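Local coordinates for scarecrow-like protein 3 (Arabidopsis thaliana, PDB 6KPB) that is probably a GRAS-family transcription factor that acts in plant development and binds zinc finger proteins of the IDD family, at residues Leu197-Val202 and Phe227-Val232; His168-Asp173 and Leu244-Gly249; Gln179-Leu184 and Ala213-Glu218; Glu250-Ser255 and Trp339-Lys344. One frame throughout, in Å; residues are numbered along the deposited sequence.

How the interactions relate
The four interactions belong to the parallel, Rossmann-like part of a mixed sheet in the GRAS domain and to its flanking helices. Across the sheet the strands run 227-233, 196-203, 166-171, 251-257 and 345-351. Interaction 1 pairs the first two. Interactions 2 and 4 are about 7 Å apart between centres and pack loops near the next three. Interaction 3 joins helices 178-189 and 206-223, and its centre is about 20 Å from that of interaction 4. Along the chain, interactions 1 and 3 interleave within the loop closed by interaction 2, and interaction 4 follows. Together they join the sheet to the helix pair on one face and to the loops on the other.

Interaction 1 (Leu197-Val202 and Phe227-Val232); sequences LRITGV and FQFNPV
Leu197-Val202 and Phe227-Val232 pair as parallel strands, the two ends of a beta-alpha-beta crossover whose helix is 206-223. They belong to the Rossmann-like core of the GRAS domain. The register is unbroken, from Leu197 beside Phe227 to Val202 beside Val232.

Five backbone hydrogen bonds join the strands. Gln228 N gives to Leu197 O at 3.0 Å, and Ile199 N gives to Gln228 O at 2.9 Å. Asn230 N binds Ile199 O. The bond from Gly201 N to Asn230 O is weak, but Val232 N reaches Gly201 O at 2.7 Å.

Apolar contacts fill the face that helices 178-189 and 206-223 cover. The Phe227 ring turns its edge to the Leu197 and Ile199 side chains, with Phe227 CE1 3.7 Å from Ile199 CG1. Leu197 CG also lies in that ring plane, beside CD1. Phe229 holds CG opposite its backbone N (chi1 178°), which lays the ring along Ile199 CG2 and the Gly201 backbone. Gly201 has no side chain, and the Phe229 ring fills the place one would take.

Polar groups dominate the other face. The Arg198 chain runs alongside Gln228. Its guanidinium makes a salt bridge to Glu250 and a hydrogen bond to Arg245 O. Val232 adds an apolar patch, its CG2 meeting Thr200 CG2 at 3.8 Å.

Interaction 2 (His168-Asp173 and Leu244-Gly249); sequences HVIDLD and LRVKTG
The VHIID motif, on an inner strand of the Rossmann-like sheet, supplies His168 and Ile170 to this contact, and they meet Leu244 and Val246. The opposing segment 244-249 is the loop between helix 241-244 and strand 251-257. Arg245 leaves the helix with positive phi and turns the chain; Leu244 points at the strand, and the Val246 methyls also reach it.

The His168 ring meets the loop with its edge. His168 ND1 lies 3.6 Å from Val246 CG1. Leu244 O sits in the ring plane, 3.8 Å from His168 CE1. On one face, toward the rim, Ile170 CG1 rests 3.8 Å above the ring. NE2 is hydrogen-bonded to Thr200 OG1 on the neighbouring strand, and ND1 makes a weak hydrogen bond to Glu250. Both bonds probably help to hold the buried ring's rotation. A leucine in its place would probably leave the Thr200 hydroxyl without this partner and take from Glu250 its weak bond.

Ile170 makes the apolar half. Its side chain crosses that of Leu244 at about a right angle. Its CG1 stands opposite the carbonyl carbon (chi1 -59°) and the chain runs on extended, which carries CD1 to the loop. Ile170 CD1 touches Leu244 CD1 at 3.8 Å, and Ile170 CG2 meets Leu244 CD2 at 3.9 Å. CD1 also approaches Val246 CG2, so the isoleucine tip bears on both loop residues.

The motif's last residue, Asp171, opens an Asx turn. Asp171 OD2 is hydrogen-bonded to Trp180 NE1. Asp171 OD1 accepts from Asp173 N at 3.1 Å, with the donor 44° above the carboxylate plane.

Interaction 3 (Gln179-Leu184 and Ala213-Glu218); sequences QWLALL and AHRLIE
Leu181 and Leu216 form the centre of a packed pair of helices in the Rossmann-like fold. Helix segments 179-184 and 213-218 run nearly parallel, 9° apart, with axes 10.0 Å from each other at closest approach. Each belongs to a helix that connects two parallel strands, and both helices lie on the same face of the sheet.

The tight part is the inner side. Leu216 holds its CG opposite the carbonyl carbon (chi1 -65°) and its CD1 anti to CA, which brings the CD2 methyl to the other helix. There Leu216 CD2 meets Leu181 CD2 at 3.7 Å, the two side chains crossing at a slant. Leu216 CD2 also stands 4.2 Å from Trp180 CB. Leu184 CD1 closes the group from the next turn, 3.9 Å from Leu216 O. Beneath, Leu216 also rests on Phe227 and Phe229 of the edge strand, so it fills the seam between helices and sheet. No hydrogen bond crosses between the two segments.

The outer side is more exposed and rests on one methyl and a guanidinium face. Arg215 is exposed, and its chain bends at chi2 (123°). It reaches Leu181 crosswise and also touches Pro177. The second methyl of Leu181, CD1, covers one face of the flat guanidinium.

With an alanine in place of Leu181, both methyls are gone, which would probably open a gap beside Leu216 and leave the Arg215 guanidinium freer to turn. In the native contact Leu181 CD1 sits 3.7 Å above the Arg215 guanidinium plane, over its centre.

Interaction 4 (Glu250-Ser255 and Trp339-Lys344); sequences EALAVS and WGLSPK
A crossover of the Rossmann-like sheet ends at this contact, where Leu252 and Val254 of strand 251-257 meet Leu341, Pro343 and Lys344. The segment 339-344 holds the last part of helix 330-340 and the loop that leads into strand 345-351. That strand then pairs in parallel with strand 251-257. The touching parts still run 103° apart, so here the loop crosses the strand and does not yet follow it.

One hydrogen bond spans the two segments. Lys344 N gives to Leu252 O at 2.7 Å, tilted 24° from the carbonyl plane. Lys344 CB also lies 3.4 Å from Leu252 O. The strand pairing carries on beyond, where Val254 bonds to Val345 through the backbone.

Apolar groups pack beside this bond. Leu252 CG stands anti to the backbone N (chi1 -169°), and its CD2 branch reaches the turn at Leu341. Leu252 CD2 is 3.9 Å from Leu341 CB and 3.7 Å from Leu341 O. Next along the strand, Val254 CG2 meets Pro343 CB at 4.1 Å. Leu341 also packs on Leu244, so the turn and helix 241-244 cover the same part of the sheet.

The lysine runs out extended past Ala251, with CD near Ala251 CB. Its NZ ends in a salt bridge to Glu164.

Ser342, with positive phi, makes the bend after the helix. Its OG gives a hydrogen bond to Leu341 O at 2.6 Å, from above the carbonyl plane.

Interaction 1 (Leu197-Val202 and Phe227-Val232)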
loop_
_atom_site.group_PDB
_atom_site.type_symbol
_atom_site.label_atom_id
_atom_site.label_comp_id
_atom_site.label_asym_id
_atom_site.label_seq_id
_atom_site.Cartn_x
_atom_site.Cartn_y
_atom_site.Cartn_z
ATOM N N LEU A 197 4.436 31.264 27.598
ATOM C CA LEU A 197 4.606 30.754 26.246
ATOM C C LEU A 197 3.335 30.054 25.795
ATOM O O LEU A 197 2.804 29.196 26.507
ATOM C CB LEU A 197 5.792 29.791 26.165
ATOM C CG LEU A 197 6.051 29.228 24.770
ATOM C CD1 LEU A 197 6.193 30.360 23.763
ATOM C CD2 LEU A 197 7.292 28.352 24.773
ATOM N N ARG A 198 2.852 30.423 24.614
ATOM C CA ARG A 198 1.736 29.749 23.973
ATOM C C ARG A 198 2.171 29.317 22.582
ATOM O O ARG A 198 2.761 30.107 21.837
ATOM C CB ARG A 198 0.506 30.655 23.900
ATOM C CG ARG A 198 -0.665 30.062 23.133
ATOM C CD ARG A 198 -1.989 30.535 23.713
ATOM N NE ARG A 198 -3.082 30.407 22.755
ATOM C CZ ARG A 198 -3.540 31.411 22.014
ATOM N NH1 ARG A 198 -4.537 31.210 21.164
ATOM N NH2 ARG A 198 -3.003 32.618 22.129
ATOM N N ILE A 199 1.901 28.060 22.243
ATOM C CA ILE A 199 2.245 27.506 20.942
ATOM C C ILE A 199 0.980 26.951 20.306
ATOM O O ILE A 199 0.277 26.138 20.918
ATOM C CB ILE A 199 3.326 26.416 21.050
ATOM C CG1 ILE A 199 4.626 27.017 21.584
ATOM C CG2 ILE A 199 3.547 25.754 19.696
ATOM C CD1 ILE A 199 5.781 26.044 21.591
ATOM N N THR A 200 0.689 27.396 19.088
ATOM C CA THR A 200 -0.436 26.898 18.307
ATOM C C THR A 200 0.105 25.995 17.209
ATOM O O THR A 200 0.850 26.453 16.335
ATOM C CB THR A 200 -1.247 28.047 17.711
ATOM O OG1 THR A 200 -1.776 28.854 18.769
ATOM C CG2 THR A 200 -2.398 27.503 16.880
ATOM N N GLY A 201 -0.263 24.717 17.254
ATOM C CA GLY A 201 0.226 23.731 16.306
ATOM C C GLY A 201 -0.832 23.376 15.272
ATOM O O GLY A 201 -1.945 22.984 15.619
ATOM N N VAL A 202 -0.456 23.495 14.001
ATOM C CA VAL A 202 -1.344 23.200 12.881
ATOM C C VAL A 202 -0.835 21.950 12.179
ATOM O O VAL A 202 0.333 21.886 11.776
ATOM C CB VAL A 202 -1.429 24.383 11.902
ATOM C CG1 VAL A 202 -2.332 24.035 10.724
ATOM C CG2 VAL A 202 -1.935 25.627 12.613
ATOM N N PHE A 227 2.845 27.420 30.210
ATOM C CA PHE A 227 2.835 27.061 28.802
ATOM C C PHE A 227 1.464 26.536 28.410
ATOM O O PHE A 227 0.816 25.826 29.183
ATOM C CB PHE A 227 3.922 26.016 28.506
ATOM C CG PHE A 227 3.773 25.332 27.177
ATOM C CD1 PHE A 227 4.118 25.980 26.003
ATOM C CD2 PHE A 227 3.309 24.028 27.106
ATOM C CE1 PHE A 227 3.989 25.345 24.780
ATOM C CE2 PHE A 227 3.177 23.388 25.888
ATOM C CZ PHE A 227 3.518 24.047 24.724
ATOM N N GLN A 228 1.027 26.896 27.207
ATOM C CA GLN A 228 -0.247 26.438 26.672
ATOM C C GLN A 228 -0.046 26.005 25.230
ATOM O O GLN A 228 0.602 26.709 24.448
ATOM C CB GLN A 228 -1.316 27.532 26.762
ATOM C CG GLN A 228 -2.712 27.075 26.367
ATOM C CD GLN A 228 -3.769 28.116 26.672
ATOM O OE1 GLN A 228 -3.460 29.209 27.149
ATOM N NE2 GLN A 228 -5.025 27.782 26.403
ATOM N N PHE A 229 -0.588 24.841 24.887
ATOM C CA PHE A 229 -0.555 24.321 23.527
ATOM C C PHE A 229 -1.983 24.031 23.096
ATOM O O PHE A 229 -2.660 23.197 23.706
ATOM C CB PHE A 229 0.305 23.059 23.433
ATOM C CG PHE A 229 0.334 22.441 22.060
ATOM C CD1 PHE A 229 -0.611 21.499 21.691
ATOM C CD2 PHE A 229 1.309 22.799 21.142
ATOM C CE1 PHE A 229 -0.590 20.928 20.434
ATOM C CE2 PHE A 229 1.335 22.228 19.882
ATOM C CZ PHE A 229 0.384 21.291 19.529
ATOM N N ASN A 230 -2.439 24.720 22.052
ATOM C CA ASN A 230 -3.743 24.444 21.472
ATOM C C ASN A 230 -3.557 23.880 20.073
ATOM O O ASN A 230 -3.004 24.564 19.198
ATOM C CB ASN A 230 -4.620 25.701 21.442
ATOM C CG ASN A 230 -3.960 26.868 20.732
ATOM O OD1 ASN A 230 -2.735 26.958 20.663
ATOM N ND2 ASN A 230 -4.776 27.775 20.205
ATOM N N PRO A 231 -3.961 22.639 19.825
ATOM C CA PRO A 231 -3.829 22.075 18.481
ATOM C C PRO A 231 -4.904 22.601 17.546
ATOM O O PRO A 231 -6.001 22.978 17.962
ATOM C CB PRO A 231 -3.991 20.570 18.718
ATOM C CG PRO A 231 -4.885 20.491 19.912
ATOM C CD PRO A 231 -4.521 21.667 20.783
ATOM N N VAL A 232 -4.565 22.629 16.261
ATOM C CA VAL A 232 -5.491 23.013 15.203
ATOM C C VAL A 232 -5.415 21.938 14.128
ATOM O O VAL A 232 -4.419 21.855 13.398
ATOM C CB VAL A 232 -5.179 24.398 14.621
ATOM C CG1 VAL A 232 -6.080 24.684 13.430
ATOM C CG2 VAL A 232 -5.346 25.474 15.686
#

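Interaction 2 (His168-Asp173 and Leu244-Gly249)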
loop_
_atom_site.group_PDB
_atom_site.type_symbol
_atom_site.label_atom_id
_atom_site.label_comp_id
_atom_site.label_asym_id
_atom_site.label_seq_id
_atom_site.Cartn_x
_atom_site.Cartn_y
_atom_site.Cartn_z
ATOM N N HIS A 168 3.333 34.163 21.822
ATOM C CA HIS A 168 2.503 33.197 21.112
ATOM C C HIS A 168 3.218 32.811 19.826
ATOM O O HIS A 168 3.478 33.670 18.977
ATOM C CB HIS A 168 1.118 33.777 20.813
ATOM C CG HIS A 168 0.200 32.826 20.107
ATOM N ND1 HIS A 168 -0.989 33.226 19.536
ATOM C CD2 HIS A 168 0.294 31.494 19.883
ATOM C CE1 HIS A 168 -1.586 32.183 18.990
ATOM N NE2 HIS A 168 -0.828 31.119 19.184
ATOM N N VAL A 169 3.543 31.527 19.686
ATOM C CA VAL A 169 4.217 31.002 18.505
ATOM C C VAL A 169 3.221 30.158 17.722
ATOM O O VAL A 169 2.517 29.322 18.301
ATOM C CB VAL A 169 5.461 30.177 18.882
ATOM C CG1 VAL A 169 6.100 29.583 17.640
ATOM C CG2 VAL A 169 6.462 31.038 19.636
ATOM N N ILE A 170 3.160 30.377 16.412
ATOM C CA ILE A 170 2.270 29.637 15.527
ATOM C C ILE A 170 3.122 28.743 14.639
ATOM O O ILE A 170 3.961 29.233 13.874
ATOM C CB ILE A 170 1.395 30.578 14.686
ATOM C CG1 ILE A 170 0.542 31.464 15.595
ATOM C CG2 ILE A 170 0.513 29.777 13.741
ATOM C CD1 ILE A 170 -0.333 32.439 14.843
ATOM N N ASP A 171 2.908 27.432 14.743
ATOM C CA ASP A 171 3.633 26.439 13.956
ATOM C C ASP A 171 2.695 25.928 12.867
ATOM O O ASP A 171 1.718 25.228 13.156
ATOM C CB ASP A 171 4.129 25.303 14.849
ATOM C CG ASP A 171 5.050 24.334 14.124
ATOM O OD1 ASP A 171 5.187 24.434 12.887
ATOM O OD2 ASP A 171 5.644 23.468 14.799
ATOM N N LEU A 172 2.994 26.277 11.612
ATOM C CA LEU A 172 2.127 25.903 10.501
ATOM C C LEU A 172 2.264 24.438 10.107
ATOM O O LEU A 172 1.377 23.909 9.428
ATOM C CB LEU A 172 2.411 26.796 9.291
ATOM C CG LEU A 172 2.242 28.298 9.523
ATOM C CD1 LEU A 172 2.421 29.069 8.226
ATOM C CD2 LEU A 172 0.887 28.604 10.147
ATOM N N ASP A 173 3.349 23.773 10.508
ATOM C CA ASP A 173 3.517 22.333 10.293
ATOM C C ASP A 173 4.121 21.766 11.577
ATOM O O ASP A 173 5.342 21.622 11.699
ATOM C CB ASP A 173 4.374 22.034 9.071
ATOM C CG ASP A 173 4.561 20.544 8.841
ATOM O OD1 ASP A 173 5.462 19.946 9.468
ATOM O OD2 ASP A 173 3.787 19.965 8.050
ATOM N N LEU A 244 -6.711 30.264 14.554
ATOM C CA LEU A 244 -5.490 30.480 15.323
ATOM C C LEU A 244 -5.754 31.120 16.681
ATOM O O LEU A 244 -4.931 30.965 17.588
ATOM C CB LEU A 244 -4.511 31.344 14.528
ATOM C CG LEU A 244 -4.085 30.737 13.192
ATOM C CD1 LEU A 244 -3.202 31.690 12.403
ATOM C CD2 LEU A 244 -3.378 29.413 13.427
ATOM N N ARG A 245 -6.862 31.852 16.830
ATOM C CA ARG A 245 -7.295 32.392 18.123
ATOM C C ARG A 245 -6.205 33.222 18.797
ATOM O O ARG A 245 -5.946 33.086 19.993
ATOM C CB ARG A 245 -7.761 31.276 19.063
ATOM C CG ARG A 245 -9.175 30.773 18.821
ATOM C CD ARG A 245 -9.478 29.512 19.638
ATOM N NE ARG A 245 -10.865 29.087 19.458
ATOM C CZ ARG A 245 -11.313 28.431 18.391
ATOM N NH1 ARG A 245 -10.481 28.115 17.408
ATOM N NH2 ARG A 245 -12.593 28.092 18.301
ATOM N N VAL A 246 -5.560 34.096 18.031
ATOM C CA VAL A 246 -4.556 34.974 18.618
ATOM C C VAL A 246 -5.250 36.026 19.476
ATOM O O VAL A 246 -6.241 36.625 19.059
ATOM C CB VAL A 246 -3.713 35.674 17.538
ATOM C CG1 VAL A 246 -2.401 36.170 18.128
ATOM C CG2 VAL A 246 -3.459 34.735 16.370
ATOM N N LYS A 247 -4.721 36.246 20.677
ATOM C CA LYS A 247 -5.248 37.245 21.591
ATOM C C LYS A 247 -4.496 38.560 21.410
ATOM O O LYS A 247 -3.453 38.626 20.759
ATOM C CB LYS A 247 -5.154 36.752 23.037
ATOM C CG LYS A 247 -6.086 35.588 23.344
ATOM C CD LYS A 247 -5.634 34.789 24.556
ATOM C CE LYS A 247 -6.600 33.648 24.846
ATOM N NZ LYS A 247 -6.045 32.696 25.848
ATOM N N THR A 248 -5.049 39.622 21.984
ATOM C CA THR A 248 -4.464 40.947 21.854
ATOM C C THR A 248 -3.454 41.181 22.970
ATOM O O THR A 248 -3.639 40.720 24.099
ATOM C CB THR A 248 -5.554 42.022 21.893
ATOM O OG1 THR A 248 -6.707 41.557 21.181
ATOM C CG2 THR A 248 -5.066 43.308 21.241
ATOM N N GLY A 249 -2.376 41.892 22.646
ATOM C CA GLY A 249 -1.360 42.216 23.623
ATOM C C GLY A 249 -0.266 41.186 23.797
ATOM O O GLY A 249 0.620 41.386 24.638
#

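Interaction 3 (Gln179-Leu184 and Ala213-Glu218)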
loop_
_atom_site.group_PDB
_atom_site.type_symbol
_atom_site.label_atom_id
_atom_site.label_comp_id
_atom_site.label_asym_id
_atom_site.label_seq_id
_atom_site.Cartn_x
_atom_site.Cartn_y
_atom_site.Cartn_z
ATOM N N GLN A 179 11.713 21.128 17.554
ATOM C CA GLN A 179 11.875 22.545 17.251
ATOM C C GLN A 179 11.568 23.411 18.467
ATOM O O GLN A 179 12.291 24.373 18.749
ATOM C CB GLN A 179 10.975 22.932 16.079
ATOM C CG GLN A 179 10.970 24.415 15.752
ATOM C CD GLN A 179 10.116 24.735 14.542
ATOM O OE1 GLN A 179 9.198 23.987 14.202
ATOM N NE2 GLN A 179 10.417 25.845 13.880
ATOM N N TRP A 180 10.502 23.088 19.199
ATOM C CA TRP A 180 10.084 23.909 20.327
ATOM C C TRP A 180 10.596 23.406 21.670
ATOM O O TRP A 180 10.568 24.164 22.645
ATOM C CB TRP A 180 8.554 24.013 20.373
ATOM C CG TRP A 180 7.935 24.338 19.040
ATOM C CD1 TRP A 180 6.964 23.630 18.394
ATOM C CD2 TRP A 180 8.258 25.445 18.184
ATOM N NE1 TRP A 180 6.656 24.228 17.196
ATOM C CE2 TRP A 180 7.438 25.343 17.043
ATOM C CE3 TRP A 180 9.158 26.511 18.273
ATOM C CZ2 TRP A 180 7.491 26.266 16.000
ATOM C CZ3 TRP A 180 9.210 27.425 17.235
ATOM C CH2 TRP A 180 8.381 27.296 16.114
ATOM N N LEU A 181 11.054 22.154 21.748
ATOM C CA LEU A 181 11.662 21.676 22.986
ATOM C C LEU A 181 12.915 22.475 23.322
ATOM O O LEU A 181 13.152 22.813 24.488
ATOM C CB LEU A 181 11.986 20.185 22.876
ATOM C CG LEU A 181 10.809 19.208 22.932
ATOM C CD1 LEU A 181 11.260 17.805 22.564
ATOM C CD2 LEU A 181 10.168 19.219 24.308
ATOM N N ALA A 182 13.726 22.794 22.311
ATOM C CA ALA A 182 14.907 23.615 22.542
ATOM C C ALA A 182 14.525 25.046 22.900
ATOM O O ALA A 182 15.127 25.649 23.796
ATOM C CB ALA A 182 15.813 23.593 21.312
ATOM N N LEU A 183 13.525 25.607 22.213
ATOM C CA LEU A 183 13.106 26.974 22.509
ATOM C C LEU A 183 12.534 27.090 23.914
ATOM O O LEU A 183 12.653 28.145 24.548
ATOM C CB LEU A 183 12.082 27.450 21.477
ATOM C CG LEU A 183 11.721 28.935 21.546
ATOM C CD1 LEU A 183 12.960 29.776 21.318
ATOM C CD2 LEU A 183 10.637 29.294 20.539
ATOM N N LEU A 184 11.911 26.021 24.415
ATOM C CA LEU A 184 11.418 26.023 25.789
ATOM C C LEU A 184 12.563 26.198 26.779
ATOM O O LEU A 184 12.506 27.056 27.668
ATOM C CB LEU A 184 10.655 24.728 26.072
ATOM C CG LEU A 184 9.144 24.741 25.843
ATOM C CD1 LEU A 184 8.586 23.328 25.888
ATOM C CD2 LEU A 184 8.470 25.610 26.889
ATOM N N ALA A 213 1.909 17.679 21.611
ATOM C CA ALA A 213 1.307 18.256 22.808
ATOM C C ALA A 213 1.793 17.547 24.064
ATOM O O ALA A 213 2.169 18.193 25.049
ATOM C CB ALA A 213 -0.217 18.190 22.711
ATOM N N HIS A 214 1.797 16.212 24.044
ATOM C CA HIS A 214 2.254 15.457 25.207
ATOM C C HIS A 214 3.709 15.763 25.531
ATOM O O HIS A 214 4.067 15.952 26.700
ATOM C CB HIS A 214 2.066 13.958 24.968
ATOM C CG HIS A 214 2.637 13.097 26.052
ATOM N ND1 HIS A 214 3.918 12.591 26.003
ATOM C CD2 HIS A 214 2.102 12.655 27.214
ATOM C CE1 HIS A 214 4.148 11.873 27.089
ATOM N NE2 HIS A 214 3.061 11.896 27.839
ATOM N N ARG A 215 4.565 15.825 24.509
ATOM C CA ARG A 215 5.985 16.045 24.760
ATOM C C ARG A 215 6.254 17.471 25.219
ATOM O O ARG A 215 7.105 17.693 26.080
ATOM C CB ARG A 215 6.803 15.735 23.504
ATOM C CG ARG A 215 8.271 15.451 23.774
ATOM C CD ARG A 215 8.677 14.090 23.232
ATOM N NE ARG A 215 10.100 14.032 22.911
ATOM C CZ ARG A 215 10.600 14.214 21.693
ATOM N NH1 ARG A 215 9.790 14.467 20.674
ATOM N NH2 ARG A 215 11.909 14.142 21.494
ATOM N N LEU A 216 5.539 18.447 24.653
ATOM C CA LEU A 216 5.775 19.839 25.023
ATOM C C LEU A 216 5.272 20.135 26.432
ATOM O O LEU A 216 5.958 20.804 27.212
ATOM C CB LEU A 216 5.122 20.772 24.006
ATOM C CG LEU A 216 5.694 20.727 22.587
ATOM C CD1 LEU A 216 5.131 21.859 21.740
ATOM C CD2 LEU A 216 7.216 20.770 22.606
ATOM N N ILE A 217 4.075 19.648 26.776
ATOM C CA ILE A 217 3.554 19.861 28.126
ATOM C C ILE A 217 4.440 19.167 29.151
ATOM O O ILE A 217 4.695 19.702 30.238
ATOM C CB ILE A 217 2.093 19.379 28.225
ATOM C CG1 ILE A 217 1.192 20.185 27.290
ATOM C CG2 ILE A 217 1.586 19.484 29.657
ATOM C CD1 ILE A 217 -0.267 19.775 27.354
ATOM N N GLU A 218 4.928 17.969 28.820
ATOM C CA GLU A 218 5.785 17.234 29.743
ATOM C C GLU A 218 7.075 17.993 30.025
ATOM O O GLU A 218 7.533 18.049 31.172
ATOM C CB GLU A 218 6.093 15.847 29.176
ATOM C CG GLU A 218 6.817 14.923 30.139
ATOM C CD GLU A 218 7.245 13.627 29.481
ATOM O OE1 GLU A 218 7.595 13.658 28.283
ATOM O OE2 GLU A 218 7.225 12.577 30.158
#

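Interaction 4 (Glu250-Ser255 and Trp339-Lys344)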
loop_
_atom_site.group_PDB
_atom_site.type_symbol
_atom_site.label_atom_id
_atom_site.label_comp_id
_atom_site.label_asym_id
_atom_site.label_seq_id
_atom_site.Cartn_x
_atom_site.Cartn_y
_atom_site.Cartn_z
ATOM N N GLU A 250 -0.293 40.095 23.039
ATOM C CA GLU A 250 0.737 39.070 23.102
ATOM C C GLU A 250 1.603 39.128 21.851
ATOM O O GLU A 250 1.094 39.281 20.735
ATOM C CB GLU A 250 0.125 37.672 23.253
ATOM C CG GLU A 250 -0.867 37.292 22.166
ATOM C CD GLU A 250 -1.368 35.868 22.312
ATOM O OE1 GLU A 250 -1.860 35.305 21.311
ATOM O OE2 GLU A 250 -1.266 35.311 23.425
ATOM N N ALA A 251 2.913 39.018 22.046
ATOM C CA ALA A 251 3.842 39.036 20.928
ATOM C C ALA A 251 3.740 37.735 20.143
ATOM O O ALA A 251 3.620 36.650 20.719
ATOM C CB ALA A 251 5.267 39.251 21.429
ATOM N N LEU A 252 3.790 37.849 18.819
ATOM C CA LEU A 252 3.481 36.746 17.922
ATOM C C LEU A 252 4.666 36.442 17.017
ATOM O O LEU A 252 5.359 37.352 16.551
ATOM C CB LEU A 252 2.246 37.068 17.074
ATOM C CG LEU A 252 1.629 35.919 16.277
ATOM C CD1 LEU A 252 1.068 34.867 17.219
ATOM C CD2 LEU A 252 0.550 36.436 15.339
ATOM N N ALA A 253 4.886 35.153 16.768
ATOM C CA ALA A 253 5.889 34.688 15.823
ATOM C C ALA A 253 5.288 33.567 14.989
ATOM O O ALA A 253 4.544 32.730 15.509
ATOM C CB ALA A 253 7.158 34.201 16.536
ATOM N N VAL A 254 5.600 33.563 13.695
ATOM C CA VAL A 254 5.067 32.586 12.752
ATOM C C VAL A 254 6.233 31.813 12.150
ATOM O O VAL A 254 7.204 32.416 11.677
ATOM C CB VAL A 254 4.228 33.260 11.651
ATOM C CG1 VAL A 254 3.817 32.247 10.596
ATOM C CG2 VAL A 254 2.999 33.926 12.252
ATOM N N SER A 255 6.134 30.485 12.171
ATOM C CA SER A 255 7.158 29.599 11.627
ATOM C C SER A 255 6.559 28.797 10.482
ATOM O O SER A 255 5.602 28.042 10.682
ATOM C CB SER A 255 7.706 28.665 12.707
ATOM O OG SER A 255 8.613 27.724 12.156
ATOM N N TRP A 339 0.287 38.886 7.491
ATOM C CA TRP A 339 0.657 40.271 7.769
ATOM C C TRP A 339 -0.354 40.938 8.694
ATOM O O TRP A 339 0.026 41.646 9.633
ATOM C CB TRP A 339 0.785 41.051 6.462
ATOM C CG TRP A 339 1.318 42.444 6.631
ATOM C CD1 TRP A 339 2.623 42.835 6.562
ATOM C CD2 TRP A 339 0.558 43.631 6.895
ATOM N NE1 TRP A 339 2.725 44.189 6.767
ATOM C CE2 TRP A 339 1.471 44.702 6.975
ATOM C CE3 TRP A 339 -0.804 43.892 7.072
ATOM C CZ2 TRP A 339 1.067 46.013 7.224
ATOM C CZ3 TRP A 339 -1.204 45.196 7.320
ATOM C CH2 TRP A 339 -0.272 46.238 7.392
ATOM N N GLY A 340 -1.648 40.710 8.451
ATOM C CA GLY A 340 -2.670 41.324 9.282
ATOM C C GLY A 340 -2.621 40.877 10.728
ATOM O O GLY A 340 -3.068 41.602 11.621
ATOM N N LEU A 341 -2.078 39.685 10.986
ATOM C CA LEU A 341 -1.920 39.220 12.359
ATOM C C LEU A 341 -0.838 39.982 13.117
ATOM O O LEU A 341 -0.697 39.779 14.326
ATOM C CB LEU A 341 -1.606 37.724 12.376
ATOM C CG LEU A 341 -2.709 36.799 11.859
ATOM C CD1 LEU A 341 -2.430 35.355 12.251
ATOM C CD2 LEU A 341 -4.073 37.245 12.367
ATOM N N SER A 342 -0.091 40.849 12.434
ATOM C CA SER A 342 0.998 41.621 13.015
ATOM C C SER A 342 2.001 40.755 13.788
ATOM O O SER A 342 2.229 40.979 14.979
ATOM C CB SER A 342 0.451 42.718 13.921
ATOM O OG SER A 342 -0.091 42.166 15.104
ATOM N N PRO A 343 2.623 39.766 13.144
ATOM C CA PRO A 343 3.655 39.000 13.849
ATOM C C PRO A 343 4.903 39.842 14.053
ATOM O O PRO A 343 5.255 40.678 13.218
ATOM C CB PRO A 343 3.920 37.817 12.914
ATOM C CG PRO A 343 3.605 38.343 11.565
ATOM C CD PRO A 343 2.434 39.269 11.771
ATOM N N LYS A 344 5.572 39.617 15.184
ATOM C CA LYS A 344 6.824 40.318 15.434
ATOM C C LYS A 344 7.950 39.760 14.575
ATOM O O LYS A 344 8.900 40.483 14.256
ATOM C CB LYS A 344 7.186 40.241 16.917
ATOM C CG LYS A 344 7.552 41.584 17.521
ATOM C CD LYS A 344 7.882 41.459 18.995
ATOM C CE LYS A 344 8.530 42.730 19.508
ATOM N NZ LYS A 344 8.827 42.651 20.962
#